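Local coordinates for protein metallo-beta-lactamase (Serratia marcescens, PDB 3VQZ) that probably hydrolyses the beta-lactam ring of antibiotics as a subclass B3 enzyme with two zinc ions in its active site, at residues Tyr67-His72 and Ile155-Gln160; Val170-Ser175 and Ile210-His215. One frame throughout, in Å; residues are numbered along the deposited sequence.

Contact 1 (Tyr67-His72 and Ile155-Gln160); sequences YILSTH and ITWTWQ. With NA (sodium ion), chain D; ZN (zinc ion), chain B; MCR (sulfanylacetic acid), chain F.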
loop_
_atom_site.group_PDB
_atom_site.type_symbol
_atom_site.label_atom_id
_atom_site.label_comp_id
_atom_site.label_asym_id
_atom_site.label_seq_id
_atom_site.Cartn_x
_atom_site.Cartn_y
_atom_site.Cartn_z
ATOM N N TYR A 67 -2.785 -4.072 13.885
ATOM C CA TYR A 67 -3.545 -3.715 12.698
ATOM C C TYR A 67 -2.773 -4.072 11.440
ATOM O O TYR A 67 -1.558 -3.875 11.388
ATOM C CB TYR A 67 -3.822 -2.215 12.675
ATOM C CG TYR A 67 -4.995 -1.722 13.504
ATOM C CD1 TYR A 67 -6.269 -2.280 13.366
ATOM C CD2 TYR A 67 -4.842 -0.662 14.398
ATOM C CE1 TYR A 67 -7.344 -1.809 14.104
ATOM C CE2 TYR A 67 -5.922 -0.183 15.134
ATOM C CZ TYR A 67 -7.160 -0.761 14.981
ATOM O OH TYR A 67 -8.225 -0.290 15.708
ATOM N N ILE A 68 -3.486 -4.595 10.439
ATOM C CA ILE A 68 -2.975 -4.715 9.073
ATOM C C ILE A 68 -3.834 -3.859 8.143
ATOM O O ILE A 68 -5.041 -4.094 8.001
ATOM C CB ILE A 68 -2.987 -6.173 8.539
ATOM C CG1 ILE A 68 -2.146 -7.101 9.421
ATOM C CG2 ILE A 68 -2.492 -6.210 7.099
ATOM C CD1 ILE A 68 -2.312 -8.585 9.112
ATOM N N LEU A 69 -3.216 -2.877 7.495
ATOM C CA LEU A 69 -3.957 -2.024 6.573
ATOM C C LEU A 69 -3.753 -2.482 5.145
ATOM O O LEU A 69 -2.641 -2.855 4.763
ATOM C CB LEU A 69 -3.543 -0.572 6.733
ATOM C CG LEU A 69 -3.446 -0.038 8.164
ATOM C CD1 LEU A 69 -3.032 1.424 8.118
ATOM C CD2 LEU A 69 -4.728 -0.225 8.980
ATOM N N SER A 70 -4.829 -2.468 4.365
ATOM C CA SER A 70 -4.787 -2.905 2.975
ATOM C C SER A 70 -5.033 -1.736 2.046
ATOM O O SER A 70 -6.032 -1.034 2.198
ATOM C CB SER A 70 -5.845 -3.983 2.728
ATOM O OG SER A 70 -5.964 -4.283 1.343
ATOM N N THR A 71 -4.117 -1.530 1.098
ATOM C CA THR A 71 -4.266 -0.510 0.059
ATOM C C THR A 71 -5.378 -0.952 -0.887
ATOM O O THR A 71 -6.469 -0.352 -0.906
ATOM C CB THR A 71 -2.952 -0.265 -0.719
ATOM O OG1 THR A 71 -2.434 -1.498 -1.264
ATOM C CG2 THR A 71 -1.904 0.383 0.199
ATOM N N HIS A 72 -5.124 -2.028 -1.631
ATOM C CA HIS A 72 -6.143 -2.625 -2.490
ATOM C C HIS A 72 -6.019 -4.121 -2.548
ATOM O O HIS A 72 -4.944 -4.693 -2.316
ATOM C CB HIS A 72 -6.163 -1.979 -3.881
ATOM C CG HIS A 72 -5.020 -2.396 -4.789
ATOM N ND1 HIS A 72 -3.840 -1.757 -4.811
ATOM C CD2 HIS A 72 -4.935 -3.403 -5.759
ATOM C CE1 HIS A 72 -3.033 -2.326 -5.737
ATOM N NE2 HIS A 72 -3.699 -3.332 -6.308
ATOM N N ILE A 155 -7.435 2.330 -0.779
ATOM C CA ILE A 155 -7.147 3.332 0.247
ATOM C C ILE A 155 -5.670 3.683 0.212
ATOM O O ILE A 155 -4.809 2.812 0.161
ATOM C CB ILE A 155 -7.531 2.872 1.683
ATOM C CG1 ILE A 155 -9.051 2.630 1.839
ATOM C CG2 ILE A 155 -7.043 3.882 2.726
ATOM C CD1 ILE A 155 -9.917 3.877 1.682
ATOM N N THR A 156 -5.401 4.980 0.205
ATOM C CA THR A 156 -4.068 5.529 0.393
ATOM C C THR A 156 -4.006 5.975 1.861
ATOM O O THR A 156 -4.964 6.580 2.357
ATOM C CB THR A 156 -3.856 6.682 -0.603
ATOM O OG1 THR A 156 -3.760 6.130 -1.923
ATOM C CG2 THR A 156 -2.605 7.495 -0.296
ATOM N N TRP A 157 -2.911 5.621 2.542
ATOM C CA TRP A 157 -2.762 5.787 3.983
ATOM C C TRP A 157 -1.700 6.815 4.305
ATOM O O TRP A 157 -0.615 6.803 3.709
ATOM C CB TRP A 157 -2.386 4.454 4.632
ATOM C CG TRP A 157 -3.365 3.315 4.377
ATOM C CD1 TRP A 157 -3.292 2.331 3.386
ATOM C CD2 TRP A 157 -4.567 2.988 5.144
ATOM N NE1 TRP A 157 -4.344 1.453 3.478
ATOM C CE2 TRP A 157 -5.141 1.783 4.522
ATOM C CE3 TRP A 157 -5.216 3.560 6.244
ATOM C CZ2 TRP A 157 -6.311 1.200 4.994
ATOM C CZ3 TRP A 157 -6.390 2.961 6.705
ATOM C CH2 TRP A 157 -6.926 1.810 6.094
ATOM N N THR A 158 -1.989 7.719 5.243
ATOM C CA THR A 158 -0.998 8.742 5.602
ATOM C C THR A 158 -0.760 8.838 7.107
ATOM O O THR A 158 -1.658 8.544 7.919
ATOM C CB THR A 158 -1.369 10.146 5.048
ATOM O OG1 THR A 158 -2.503 10.661 5.757
ATOM C CG2 THR A 158 -1.687 10.083 3.560
ATOM N N TRP A 159 0.455 9.245 7.468
ATOM C CA TRP A 159 0.818 9.496 8.859
ATOM C C TRP A 159 2.024 10.389 8.927
ATOM O O TRP A 159 2.554 10.811 7.885
ATOM C CB TRP A 159 1.107 8.186 9.592
ATOM C CG TRP A 159 2.193 7.361 8.955
ATOM C CD1 TRP A 159 3.567 7.426 9.201
ATOM C CD2 TRP A 159 2.031 6.296 7.936
ATOM N NE1 TRP A 159 4.239 6.523 8.430
ATOM C CE2 TRP A 159 3.376 5.801 7.652
ATOM C CE3 TRP A 159 0.941 5.732 7.261
ATOM C CZ2 TRP A 159 3.608 4.777 6.729
ATOM C CZ3 TRP A 159 1.180 4.708 6.330
ATOM C CH2 TRP A 159 2.479 4.238 6.073
ATOM N N GLN A 160 2.473 10.697 10.145
ATOM C CA GLN A 160 3.772 11.339 10.300
ATOM C C GLN A 160 4.742 10.534 11.155
ATOM O O GLN A 160 4.361 9.939 12.170
ATOM C CB GLN A 160 3.658 12.793 10.784
ATOM C CG GLN A 160 3.182 12.965 12.204
ATOM C CD GLN A 160 3.648 14.278 12.835
ATOM O OE1 GLN A 160 3.487 15.348 12.255
ATOM N NE2 GLN A 160 4.198 14.198 14.036
HETATM NA NA NA D . -8.285 -0.774 1.030
HETATM ZN ZN ZN B . -3.437 -4.016 -8.274
HETATM O OXT MCR F . -0.391 -1.262 -10.231
HETATM C C MCR F . -0.729 -2.277 -9.565
HETATM O O MCR F . -0.922 -2.234 -8.326
HETATM C CA MCR F . -0.886 -3.595 -10.306
HETATM S S2 MCR F . -1.663 -4.844 -9.232
HETATM O O HOH W 1 -8.225 -3.318 0.040
#
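Thr71 O is held by two groups. Ile155 N donates to it at 2.9 Å, tilted 25° from the carbonyl plane, and a sodium ion lies 2.7 Å from the same oxygen. The sodium ion is also coordinated by Ser70 O at 2.5 Å, by Gly153 O and by a water; that water donates to Ser70 OG. Ser70 O has a further, weak hydrogen bond from Trp157 NE1 (3.3 Å, 145° at the hydrogen), at the edge of the indole. The indole is sandwiched. Leu69 covers one face, with CB toward the rim. Its CG is anti to the carbonyl carbon (chi1 -46°), which brings CD1 over the ring in a CH-pi contact, 3.8 Å from the centroid of the Trp157 six-membered ring. Ile155 CG2 lies over the opposite face. Thr71 CG2 reaches Trp157 CD1 at 4.0 Å, while Thr71 OG1 is hydrogen-bonded to Asp41. Next in the chain, His72 NE2 binds one zinc ion at 2.1 Å, with His74, His150 and sulfur S2 of sulfanylacetic acid. The contact joins the two facing sheets of the alpha-beta/beta-alpha sandwich of the metallo-beta-lactamase fold, through strands 65-69 and 155-163. Val40 of strand 37-40 and Val142 and Ala144 of strand 140-146 pack around Trp157.

Contact 2 (Val170-Ser175 and Ile210-His215); sequences VVFADS and IAIAAH. With ZN (zinc ion), chain C; MCR (sulfanylacetic acid), chain F.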
loop_
_atom_site.group_PDB
_atom_site.type_symbol
_atom_site.label_atom_id
_atom_site.label_comp_id
_atom_site.label_asym_id
_atom_site.label_seq_id
_atom_site.Cartn_x
_atom_site.Cartn_y
_atom_site.Cartn_z
ATOM N N VAL A 170 4.199 11.130 5.796
ATOM C CA VAL A 170 4.438 9.914 5.020
ATOM C C VAL A 170 3.148 9.491 4.331
ATOM O O VAL A 170 2.066 9.573 4.920
ATOM C CB VAL A 170 4.911 8.753 5.910
ATOM C CG1 VAL A 170 5.202 7.524 5.061
ATOM C CG2 VAL A 170 6.134 9.160 6.736
ATOM N N VAL A 171 3.263 9.033 3.085
ATOM C CA VAL A 171 2.103 8.576 2.329
ATOM C C VAL A 171 2.401 7.190 1.792
ATOM O O VAL A 171 3.335 7.018 1.010
ATOM C CB VAL A 171 1.776 9.544 1.148
ATOM C CG1 VAL A 171 0.612 9.025 0.322
ATOM C CG2 VAL A 171 1.453 10.951 1.656
ATOM N N PHE A 172 1.633 6.195 2.227
ATOM C CA PHE A 172 1.676 4.899 1.577
ATOM C C PHE A 172 0.670 4.957 0.426
ATOM O O PHE A 172 -0.539 4.834 0.630
ATOM C CB PHE A 172 1.346 3.753 2.541
ATOM C CG PHE A 172 1.785 2.394 2.039
ATOM C CD1 PHE A 172 2.777 1.674 2.713
ATOM C CD2 PHE A 172 1.241 1.850 0.873
ATOM C CE1 PHE A 172 3.194 0.424 2.249
ATOM C CE2 PHE A 172 1.650 0.593 0.406
ATOM C CZ PHE A 172 2.632 -0.117 1.092
ATOM N N ALA A 173 1.181 5.147 -0.786
ATOM C CA ALA A 173 0.329 5.441 -1.928
ATOM C C ALA A 173 -0.178 4.166 -2.601
ATOM O O ALA A 173 0.605 3.353 -3.109
ATOM C CB ALA A 173 1.063 6.327 -2.925
ATOM N N ASP A 174 -1.496 3.999 -2.597
ATOM C CA ASP A 174 -2.128 2.946 -3.379
ATOM C C ASP A 174 -1.884 3.189 -4.884
ATOM O O ASP A 174 -1.570 4.324 -5.312
ATOM C CB ASP A 174 -3.620 2.911 -3.057
ATOM C CG ASP A 174 -4.316 1.675 -3.596
ATOM O OD1 ASP A 174 -3.658 0.628 -3.820
ATOM O OD2 ASP A 174 -5.544 1.755 -3.787
ATOM N N SER A 175 -2.010 2.126 -5.672
ATOM C CA SER A 175 -1.847 2.199 -7.134
ATOM C C SER A 175 -2.933 3.013 -7.818
ATOM O O SER A 175 -4.124 2.881 -7.508
ATOM C CB SER A 175 -1.842 0.804 -7.739
ATOM O OG SER A 175 -0.884 0.010 -7.084
ATOM N N ILE A 210 7.322 11.993 2.182
ATOM C CA ILE A 210 7.849 10.682 1.841
ATOM C C ILE A 210 6.736 9.825 1.261
ATOM O O ILE A 210 5.741 9.527 1.948
ATOM C CB ILE A 210 8.430 9.969 3.077
ATOM C CG1 ILE A 210 9.622 10.763 3.638
ATOM C CG2 ILE A 210 8.825 8.522 2.743
ATOM C CD1 ILE A 210 9.823 10.583 5.131
ATOM N N ALA A 211 6.903 9.426 -0.001
ATOM C CA ALA A 211 5.944 8.532 -0.635
ATOM C C ALA A 211 6.506 7.118 -0.734
ATOM O O ALA A 211 7.651 6.900 -1.157
ATOM C CB ALA A 211 5.523 9.051 -2.005
ATOM N N ILE A 212 5.694 6.159 -0.305
ATOM C CA ILE A 212 6.006 4.748 -0.479
ATOM C C ILE A 212 4.900 4.226 -1.377
ATOM O O ILE A 212 3.725 4.237 -0.990
ATOM C CB ILE A 212 6.021 4.016 0.872
ATOM C CG1 ILE A 212 6.973 4.756 1.829
ATOM C CG2 ILE A 212 6.394 2.550 0.690
ATOM C CD1 ILE A 212 6.640 4.625 3.302
ATOM N N ALA A 213 5.261 3.832 -2.594
ATOM C CA ALA A 213 4.267 3.338 -3.540
ATOM C C ALA A 213 4.112 1.832 -3.362
ATOM O O ALA A 213 5.109 1.108 -3.126
ATOM C CB ALA A 213 4.648 3.699 -4.967
ATOM N N ALA A 214 2.861 1.373 -3.419
ATOM C CA ALA A 214 2.543 -0.046 -3.255
ATOM C C ALA A 214 3.456 -0.901 -4.140
ATOM O O ALA A 214 3.987 -1.918 -3.677
ATOM C CB ALA A 214 1.066 -0.306 -3.542
ATOM N N HIS A 215 3.672 -0.465 -5.389
ATOM C CA HIS A 215 4.799 -0.966 -6.199
ATOM C C HIS A 215 5.993 -0.058 -6.003
ATOM O O HIS A 215 6.046 1.006 -6.592
ATOM C CB HIS A 215 4.427 -1.135 -7.685
ATOM C CG HIS A 215 3.533 -2.334 -7.950
ATOM N ND1 HIS A 215 4.020 -3.537 -8.357
ATOM C CD2 HIS A 215 2.148 -2.494 -7.817
ATOM C CE1 HIS A 215 2.997 -4.422 -8.477
ATOM N NE2 HIS A 215 1.849 -3.783 -8.147
HETATM ZN ZN ZN C . 0.061 -4.531 -7.603
HETATM O OXT MCR F . -0.391 -1.262 -10.231
HETATM C C MCR F . -0.729 -2.277 -9.565
HETATM O O MCR F . -0.922 -2.234 -8.326
HETATM C CA MCR F . -0.886 -3.595 -10.306
HETATM S S2 MCR F . -1.663 -4.844 -9.232
HETATM O O HOH W 2 1.781 1.372 -6.965
#
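Phe172 and Ile212 share one face of the sheet, and their side chains meet at about a right angle. The Phe172 ring leaves the strand with CG anti to the backbone N (chi1 -162°), which carries it over its neighbour. One face of the ring covers Ile212 O. Its rim atom CE1 touches Ile212 CG2 at 4.1 Å, and CE2 comes to 3.8 Å from Ala214 CA. Ile212 turns its other branch the opposite way along the strand: CG1 lies beside the backbone N (chi1 -54°), and CD1 meets Val170 CG1 at 3.7 Å. Val170 CG2 makes a looser contact with Ile210 CD1. Ile14 of strand 12-15 packs on Ile210 and Ile212. The other face carries Val171, Ala173, Ala211 and Ala213, and helix 241-260 lies against it. Strands 166-173 and 210-213 run parallel, joined through helix 190-204 as a beta-alpha-beta crossover at the edge of the five-stranded sheet. Four backbone bonds hold them, from Val171 N to Ile210 O, Ile212 N to Val171 O, Ala173 N to Ile212 O and Ala214 N to Ala173 O. Beyond the strands the two segments enter the zinc site. Ser175 OG donates to the carboxylate atom O of sulfanylacetic acid at 2.6 Å. A water bridges the two segments, donating to Ser175 OG and accepting from His215 N. The His215 ring holds the second zinc ion through NE2 at 2.0 Å; Asp76, His77 and the ligand sulfur S2, 2.4 Å from that zinc ion, complete its coordination.

From the N terminus, the chain first passes through 67-72 and returns at 155-160. Contact 1 thus closes a long loop of 82 residues that includes the zinc ligands His74, Asp76, His77 and His150, and ties the seven-stranded sheet to the five-stranded one. Contact 2 follows in series, neither nested nor crossed, closing a shorter loop of 34 residues around helix 190-204. Strands 155-163 and 166-173 are neighbours in the five-stranded sheet, with a probable hydrogen bond of 2.7 Å between Val170 N and Trp159 O. Asp174 also joins the contacts: its OD1 lies 2.6 Å from His72 ND1, a probable hydrogen bond that would orient this zinc ligand. Both contacts end at the bound sulfanylacetic acid.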